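Local coordinates for GH3 beta-N-acetylglucosaminidase (Paenibacillaceae, PDB 6K5J), which hydrolyses terminal beta-linked N-acetylglucosamine residues, probably from chitin-derived oligosaccharides, as a family 3 glycoside hydrolase, at residues 50-56 with 90-96; 59-63 with 127-131. All coordinates share one frame; numbering follows the deposited sequence.

Interaction 1 (50-56 with 90-96); sequences RRNLAEP and TRLENGV
Leu53, set against Arg91 and Leu92, and Pro56, set on the turn beyond, make the tight part of this contact. CD1 of Leu53 presses on the aliphatic root of Arg91, 3.6 Å from its CB, while CB of Leu53 rests 4.1 Å from CD1 of Leu92. One water donates to both Leu53 O and Arg91 O, bridging the backbones. Farther along, the ring of Pro56 rides on the Glu93-Val96 type II turn, its CD 3.3 Å from Asn94 O. Gly95 sits at the third position of that turn with positive phi, where a side chain would run into the proline. Both segments lie in the connections that follow strands 45-47 and 79-81 of the TIM-barrel-type N-terminal domain, the first running into helix 56-72, so the contact ties neighbouring strand-to-helix connections together. Beside them the Arg91 side chain turns away, forms a salt bridge with Asp83 and touches the bound N-acetylglucosamine.

The more exposed flank is polar. Arg50 grips Glu93 end-on: NH1 meets OE2 and NH2 meets OE1, each at 2.9 Å, through the syn lone pairs, with guanidinium and carboxylate 24° from coplanar. A bend at chi3 (-56°) brings the guanidinium over the backbone, and Arg91 O lies over its face, 3.6 Å from CZ of Arg50. On the exposed side, the ND2 of Asn94 gives a nearly straight bond (171°) to Ala54 O, 3.0 Å away, which lies in the plane of the Asn94 amide.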
ATOM      1  N   ARG A  50       1.100  11.956  -3.823  1.00 18.52           N
ATOM      2  CA  ARG A  50       0.736  12.239  -5.216  1.00 21.16           C
ATOM      3  C   ARG A  50       0.994  13.702  -5.588  1.00 21.44           C
ATOM      4  O   ARG A  50       1.395  14.005  -6.719  1.00 19.96           O
ATOM      5  CB  ARG A  50      -0.740  11.863  -5.443  1.00 20.43           C
ATOM      6  CG  ARG A  50      -1.248  12.035  -6.879  1.00 23.58           C
ATOM      7  CD  ARG A  50      -2.582  11.265  -7.105  1.00 25.79           C
ATOM      8  NE  ARG A  50      -2.434   9.848  -6.782  1.00 25.58           N
ATOM      9  CZ  ARG A  50      -2.062   8.907  -7.648  1.00 25.32           C
ATOM     10  NH1 ARG A  50      -1.822   9.211  -8.914  1.00 26.09           N
ATOM     11  NH2 ARG A  50      -1.932   7.652  -7.252  1.00 22.88           N
ATOM     12  N   ARG A  51       0.781  14.622  -4.639  1.00 21.13           N
ATOM     13  CA  ARG A  51       0.991  16.053  -4.869  1.00 19.25           C
ATOM     14  C   ARG A  51       2.434  16.391  -5.238  1.00 20.33           C
ATOM     15  O   ARG A  51       2.672  17.442  -5.844  1.00 18.56           O
ATOM     16  CB  ARG A  51       0.594  16.851  -3.624  1.00 22.30           C
ATOM     17  CG  ARG A  51       1.422  16.447  -2.384  1.00 21.16           C
ATOM     18  CD  ARG A  51       0.964  17.117  -1.081  1.00 19.62           C
ATOM     19  NE  ARG A  51       1.802  16.661   0.034  1.00 21.87           N
ATOM     20  CZ  ARG A  51       1.353  16.084   1.147  1.00 22.62           C
ATOM     21  NH1 ARG A  51       0.049  15.906   1.343  1.00 22.40           N
ATOM     22  NH2 ARG A  51       2.224  15.695   2.076  1.00 17.71           N
ATOM     23  N   ASN A  52       3.398  15.536  -4.897  1.00 20.77           N
ATOM     24  CA  ASN A  52       4.799  15.770  -5.241  1.00 18.55           C
ATOM     25  C   ASN A  52       5.226  15.075  -6.521  1.00 17.99           C
ATOM     26  O   ASN A  52       6.388  15.205  -6.908  1.00 18.14           O
ATOM     27  CB  ASN A  52       5.730  15.295  -4.113  1.00 17.40           C
ATOM     28  CG  ASN A  52       5.303  15.784  -2.748  1.00 21.85           C
ATOM     29  OD1 ASN A  52       4.856  14.995  -1.901  1.00 19.11           O
ATOM     30  ND2 ASN A  52       5.453  17.089  -2.512  1.00 18.18           N
ATOM     31  N   LEU A  53       4.342  14.315  -7.169  1.00 19.05           N
ATOM     32  CA  LEU A  53       4.766  13.335  -8.171  1.00 19.46           C
ATOM     33  C   LEU A  53       3.983  13.556  -9.463  1.00 21.42           C
ATOM     34  O   LEU A  53       2.871  13.047  -9.622  1.00 20.51           O
ATOM     35  CB  LEU A  53       4.581  11.907  -7.637  1.00 17.29           C
ATOM     36  CG  LEU A  53       5.188  11.671  -6.241  1.00 19.12           C
ATOM     37  CD1 LEU A  53       4.746  10.315  -5.670  1.00 19.73           C
ATOM     38  CD2 LEU A  53       6.732  11.757  -6.300  1.00 16.31           C
ATOM     39  N   ALA A  54       4.572  14.307 -10.392  1.00 20.03           N
ATOM     40  CA  ALA A  54       3.970  14.533 -11.702  1.00 21.24           C
ATOM     41  C   ALA A  54       4.547  13.611 -12.773  1.00 24.64           C
ATOM     42  O   ALA A  54       3.791  12.912 -13.460  1.00 21.83           O
ATOM     43  CB  ALA A  54       4.134  16.008 -12.113  1.00 22.51           C
ATOM     44  N   GLU A  55       5.872  13.572 -12.934  1.00 21.45           N
ATOM     45  CA  GLU A  55       6.477  12.692 -13.929  1.00 21.23           C
ATOM     46  C   GLU A  55       7.906  12.382 -13.495  1.00 19.37           C
ATOM     47  O   GLU A  55       8.468  13.099 -12.663  1.00 21.25           O
ATOM     48  CB  GLU A  55       6.463  13.339 -15.329  1.00 22.39           C
ATOM     49  CG  GLU A  55       7.370  14.562 -15.438  1.00 23.22           C
ATOM     50  CD  GLU A  55       7.480  15.092 -16.859  1.00 26.87           C
ATOM     51  OE1 GLU A  55       7.688  14.292 -17.791  1.00 30.02           O
ATOM     52  OE2 GLU A  55       7.342  16.314 -17.043  1.00 35.53           O
ATOM     53  N   PRO A  56       8.511  11.313 -14.036  1.00 21.29           N
ATOM     54  CA  PRO A  56       9.853  10.902 -13.570  1.00 21.10           C
ATOM     55  C   PRO A  56      10.913  11.994 -13.566  1.00 22.82           C
ATOM     56  O   PRO A  56      11.656  12.114 -12.586  1.00 20.31           O
ATOM     57  CB  PRO A  56      10.209   9.772 -14.548  1.00 25.02           C
ATOM     58  CG  PRO A  56       8.879   9.135 -14.851  1.00 21.58           C
ATOM     59  CD  PRO A  56       7.876  10.275 -14.876  1.00 22.91           C
ATOM     60  N   THR A  90      -0.513   2.997  -5.053  1.00 19.14           N
ATOM     61  CA  THR A  90       0.650   3.651  -5.628  1.00 22.78           C
ATOM     62  C   THR A  90       0.416   5.154  -5.575  1.00 25.01           C
ATOM     63  O   THR A  90      -0.726   5.620  -5.521  1.00 22.13           O
ATOM     64  CB  THR A  90       0.913   3.213  -7.086  1.00 23.67           C
ATOM     65  OG1 THR A  90      -0.231   3.520  -7.886  1.00 21.98           O
ATOM     66  CG2 THR A  90       1.209   1.703  -7.185  1.00 24.64           C
ATOM     67  N   ARG A  91       1.511   5.917  -5.568  1.00 20.17           N
ATOM     68  CA  ARG A  91       1.430   7.372  -5.599  1.00 20.13           C
ATOM     69  C   ARG A  91       1.839   7.964  -6.934  1.00 22.41           C
ATOM     70  O   ARG A  91       1.538   9.135  -7.192  1.00 24.13           O
ATOM     71  CB  ARG A  91       2.317   7.991  -4.511  1.00 21.62           C
ATOM     72  CG  ARG A  91       2.064   7.441  -3.145  1.00 19.73           C
ATOM     73  CD  ARG A  91       0.671   7.776  -2.681  1.00 22.05           C
ATOM     74  NE  ARG A  91       0.558   7.479  -1.265  1.00 22.85           N
ATOM     75  CZ  ARG A  91      -0.552   7.076  -0.669  1.00 32.66           C
ATOM     76  NH1 ARG A  91      -1.688   6.920  -1.353  1.00 27.22           N
ATOM     77  NH2 ARG A  91      -0.514   6.822   0.620  1.00 27.28           N
ATOM     78  N   LEU A  92       2.524   7.187  -7.767  1.00 22.29           N
ATOM     79  CA  LEU A  92       2.949   7.611  -9.094  1.00 23.15           C
ATOM     80  C   LEU A  92       2.716   6.461 -10.058  1.00 21.48           C
ATOM     81  O   LEU A  92       3.209   5.355  -9.832  1.00 21.66           O
ATOM     82  CB  LEU A  92       4.428   8.020  -9.097  1.00 22.77           C
ATOM     83  CG  LEU A  92       4.981   8.381 -10.482  1.00 21.27           C
ATOM     84  CD1 LEU A  92       4.280   9.620 -11.047  1.00 18.78           C
ATOM     85  CD2 LEU A  92       6.485   8.584 -10.409  1.00 21.40           C
ATOM     86  N   GLU A  93       1.965   6.724 -11.128  1.00 19.92           N
ATOM     87  CA  GLU A  93       1.855   5.803 -12.245  1.00 22.09           C
ATOM     88  C   GLU A  93       2.321   6.400 -13.567  1.00 23.26           C
ATOM     89  O   GLU A  93       2.623   5.643 -14.489  1.00 23.89           O
ATOM     90  CB  GLU A  93       0.402   5.317 -12.403  1.00 27.28           C
ATOM     91  CG  GLU A  93      -0.223   4.783 -11.112  1.00 25.19           C
ATOM     92  CD  GLU A  93      -0.664   5.892 -10.174  1.00 28.14           C
ATOM     93  OE1 GLU A  93      -0.457   5.766  -8.949  1.00 29.67           O
ATOM     94  OE2 GLU A  93      -1.200   6.912 -10.653  1.00 27.91           O
ATOM     95  N   ASN A  94       2.418   7.723 -13.674  1.00 23.58           N
ATOM     96  CA  ASN A  94       2.823   8.345 -14.926  1.00 23.00           C
ATOM     97  C   ASN A  94       4.310   8.117 -15.154  1.00 21.96           C
ATOM     98  O   ASN A  94       5.130   8.558 -14.348  1.00 22.65           O
ATOM     99  CB  ASN A  94       2.520   9.843 -14.894  1.00 22.13           C
ATOM    100  CG  ASN A  94       2.830  10.520 -16.217  1.00 26.14           C
ATOM    101  OD1 ASN A  94       2.537   9.982 -17.284  1.00 25.59           O
ATOM    102  ND2 ASN A  94       3.429  11.691 -16.152  1.00 21.59           N
ATOM    103  N   GLY A  95       4.661   7.426 -16.243  1.00 20.58           N
ATOM    104  CA  GLY A  95       6.057   7.229 -16.577  1.00 22.60           C
ATOM    105  C   GLY A  95       6.765   6.122 -15.830  1.00 22.08           C
ATOM    106  O   GLY A  95       7.991   6.007 -15.945  1.00 19.47           O
ATOM    107  N   VAL A  96       6.044   5.316 -15.050  1.00 20.11           N
ATOM    108  CA  VAL A  96       6.623   4.180 -14.347  1.00 21.15           C
ATOM    109  C   VAL A  96       5.741   2.965 -14.598  1.00 22.28           C
ATOM    110  O   VAL A  96       4.600   3.079 -15.053  1.00 20.90           O
ATOM    111  CB  VAL A  96       6.783   4.431 -12.828  1.00 20.38           C
ATOM    112  CG1 VAL A  96       7.604   5.695 -12.591  1.00 19.70           C
ATOM    113  CG2 VAL A  96       5.423   4.547 -12.155  1.00 22.93           C
TER
HETATM  114  O   HOH W   1      -2.846   8.850  -3.847  1.00 37.13           O
HETATM  115  O   HOH W   2       1.291  10.928  -9.325  1.00 23.62           O

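Interaction 2 (59-63 with 127-131); sequences VAKLS and ALGIN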
ATOM      1  N   VAL A  59      10.327  14.269 -10.622  1.00 17.79           N
ATOM      2  CA  VAL A  59      10.568  13.654  -9.316  1.00 17.35           C
ATOM      3  C   VAL A  59      12.066  13.536  -9.057  1.00 17.19           C
ATOM      4  O   VAL A  59      12.555  13.869  -7.972  1.00 18.63           O
ATOM      5  CB  VAL A  59       9.876  12.277  -9.221  1.00 15.66           C
ATOM      6  CG1 VAL A  59      10.128  11.647  -7.836  1.00 18.43           C
ATOM      7  CG2 VAL A  59       8.369  12.410  -9.470  1.00 18.29           C
ATOM      8  N   ALA A  60      12.809  13.035 -10.046  1.00 19.41           N
ATOM      9  CA  ALA A  60      14.260  12.941  -9.911  1.00 19.82           C
ATOM     10  C   ALA A  60      14.874  14.306  -9.619  1.00 19.99           C
ATOM     11  O   ALA A  60      15.760  14.430  -8.762  1.00 22.01           O
ATOM     12  CB  ALA A  60      14.861  12.334 -11.183  1.00 18.42           C
ATOM     13  N   LYS A  61      14.411  15.345 -10.319  1.00 18.89           N
ATOM     14  CA  LYS A  61      14.893  16.696 -10.034  1.00 23.21           C
ATOM     15  C   LYS A  61      14.570  17.109  -8.606  1.00 21.55           C
ATOM     16  O   LYS A  61      15.397  17.733  -7.927  1.00 19.49           O
ATOM     17  CB  LYS A  61      14.263  17.698 -10.999  1.00 21.33           C
ATOM     18  CG  LYS A  61      15.002  17.918 -12.292  1.00 33.00           C
ATOM     19  CD  LYS A  61      14.452  19.179 -12.960  1.00 39.59           C
ATOM     20  CE  LYS A  61      14.045  20.201 -11.895  1.00 38.50           C
ATOM     21  NZ  LYS A  61      14.074  21.621 -12.377  1.00 48.15           N
ATOM     22  N   LEU A  62      13.360  16.789  -8.147  1.00 19.27           N
ATOM     23  CA  LEU A  62      12.932  17.183  -6.808  1.00 17.15           C
ATOM     24  C   LEU A  62      13.758  16.483  -5.733  1.00 20.33           C
ATOM     25  O   LEU A  62      14.193  17.112  -4.761  1.00 20.76           O
ATOM     26  CB  LEU A  62      11.438  16.881  -6.639  1.00 17.30           C
ATOM     27  CG  LEU A  62      10.877  17.031  -5.224  1.00 19.25           C
ATOM     28  CD1 LEU A  62      10.992  18.474  -4.754  1.00 18.94           C
ATOM     29  CD2 LEU A  62       9.421  16.553  -5.197  1.00 18.64           C
ATOM     30  N   SER A  63      13.982  15.174  -5.884  1.00 18.44           N
ATOM     31  CA  SER A  63      14.813  14.467  -4.914  1.00 19.85           C
ATOM     32  C   SER A  63      16.220  15.040  -4.873  1.00 18.69           C
ATOM     33  O   SER A  63      16.790  15.229  -3.792  1.00 18.02           O
ATOM     34  CB  SER A  63      14.862  12.971  -5.229  1.00 18.74           C
ATOM     35  OG  SER A  63      13.572  12.378  -5.160  1.00 19.50           O
ATOM     36  N   ALA A 127      15.875   5.292  -9.261  1.00 20.12           N
ATOM     37  CA  ALA A 127      16.165   6.179 -10.384  1.00 22.68           C
ATOM     38  C   ALA A 127      15.563   7.562 -10.189  1.00 24.36           C
ATOM     39  O   ALA A 127      16.048   8.529 -10.788  1.00 23.24           O
ATOM     40  CB  ALA A 127      15.653   5.560 -11.684  1.00 20.78           C
ATOM     41  N   LEU A 128      14.528   7.687  -9.351  1.00 19.56           N
ATOM     42  CA  LEU A 128      13.921   8.975  -9.066  1.00 17.29           C
ATOM     43  C   LEU A 128      14.480   9.627  -7.804  1.00 21.42           C
ATOM     44  O   LEU A 128      13.939  10.641  -7.355  1.00 20.75           O
ATOM     45  CB  LEU A 128      12.402   8.824  -8.940  1.00 21.08           C
ATOM     46  CG  LEU A 128      11.690   8.162 -10.121  1.00 24.79           C
ATOM     47  CD1 LEU A 128      10.178   8.200  -9.909  1.00 22.40           C
ATOM     48  CD2 LEU A 128      12.050   8.829 -11.436  1.00 24.23           C
ATOM     49  N   GLY A 129      15.543   9.071  -7.219  1.00 18.64           N
ATOM     50  CA  GLY A 129      16.091   9.621  -5.996  1.00 20.54           C
ATOM     51  C   GLY A 129      15.355   9.214  -4.739  1.00 18.00           C
ATOM     52  O   GLY A 129      15.646   9.749  -3.659  1.00 20.32           O
ATOM     53  N   ILE A 130      14.408   8.296  -4.845  1.00 18.14           N
ATOM     54  CA  ILE A 130      13.688   7.763  -3.691  1.00 17.61           C
ATOM     55  C   ILE A 130      14.451   6.547  -3.174  1.00 19.21           C
ATOM     56  O   ILE A 130      14.737   5.613  -3.932  1.00 20.96           O
ATOM     57  CB  ILE A 130      12.243   7.398  -4.078  1.00 18.61           C
ATOM     58  CG1 ILE A 130      11.489   8.658  -4.504  1.00 17.58           C
ATOM     59  CG2 ILE A 130      11.534   6.669  -2.944  1.00 16.20           C
ATOM     60  CD1 ILE A 130      10.281   8.385  -5.401  1.00 21.02           C
ATOM     61  N   ASN A 131      14.780   6.548  -1.885  1.00 17.12           N
ATOM     62  CA  ASN A 131      15.665   5.533  -1.324  1.00 17.98           C
ATOM     63  C   ASN A 131      15.006   4.740  -0.203  1.00 18.90           C
ATOM     64  O   ASN A 131      15.680   3.948   0.462  1.00 16.98           O
ATOM     65  CB  ASN A 131      16.973   6.173  -0.834  1.00 20.36           C
ATOM     66  CG  ASN A 131      16.738   7.329   0.123  1.00 23.68           C
ATOM     67  OD1 ASN A 131      15.893   7.247   1.007  1.00 21.01           O
ATOM     68  ND2 ASN A 131      17.497   8.411  -0.045  1.00 24.74           N
TER
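A Schellman motif ends helix 111-127, and its C-prime glycine, Gly129, packs against the flank of helix 56-72. The CA of Gly129 lies 3.6 Å from CB of Ser63; a side chain on the glycine would collide with that serine. Just before it in the turn, Leu128 O receives a hydrogen bond from Ser63 OG at 2.8 Å, with the donor in the carbonyl plane. The serine hydroxyl lies anti to its own carbonyl carbon (chi1 -62°), which directs OG across to this turn, and it also hydrogen-bonds to Tyr48. The same carbonyl oxygen takes a CA-H...O contact from Ala60 CA at 3.5 Å. Apolar groups fill the neighbouring side: CG1 of Val59 touches CB of Leu128 at 3.8 Å and CD1 of Ile130 at 4.1 Å. Replacing Ser63 with an alanine would probably leave Leu128 O without its hydroxyl donor and Tyr48 OH without this partner, with the CA-H...O contact too weak to make up the loss. Two donors of unequal strength thus converge on one carbonyl oxygen, a hydroxyl and a polarised C-H, so the end of helix 111-127 is held to helix 56-72 by polar as well as apolar contacts.

Interactions 1 and 2 share the region around helix 56-72: the first reaches its opening residue, Pro56, and the second its next turn. Their centres lie 11 Å apart and they join directly, Leu53 CD2 packing 3.6 Å from Val59 CG2 and Leu92 CD2 3.7 Å from Leu128 CD1. Both are partly buried: the leucines that touch, Val59 and Ser63 are buried, while Ala54, Asn94 and Ala127 are exposed. Interaction 1, between two connections, adds a charged pair and a hydrogen bond from an asparagine amide on its more open flank, and a water between backbone carbonyls; interaction 2, between a helix and a helix-ending turn, combines one hydroxyl, a close backbone approach and aliphatic packing, with no charged pair across it.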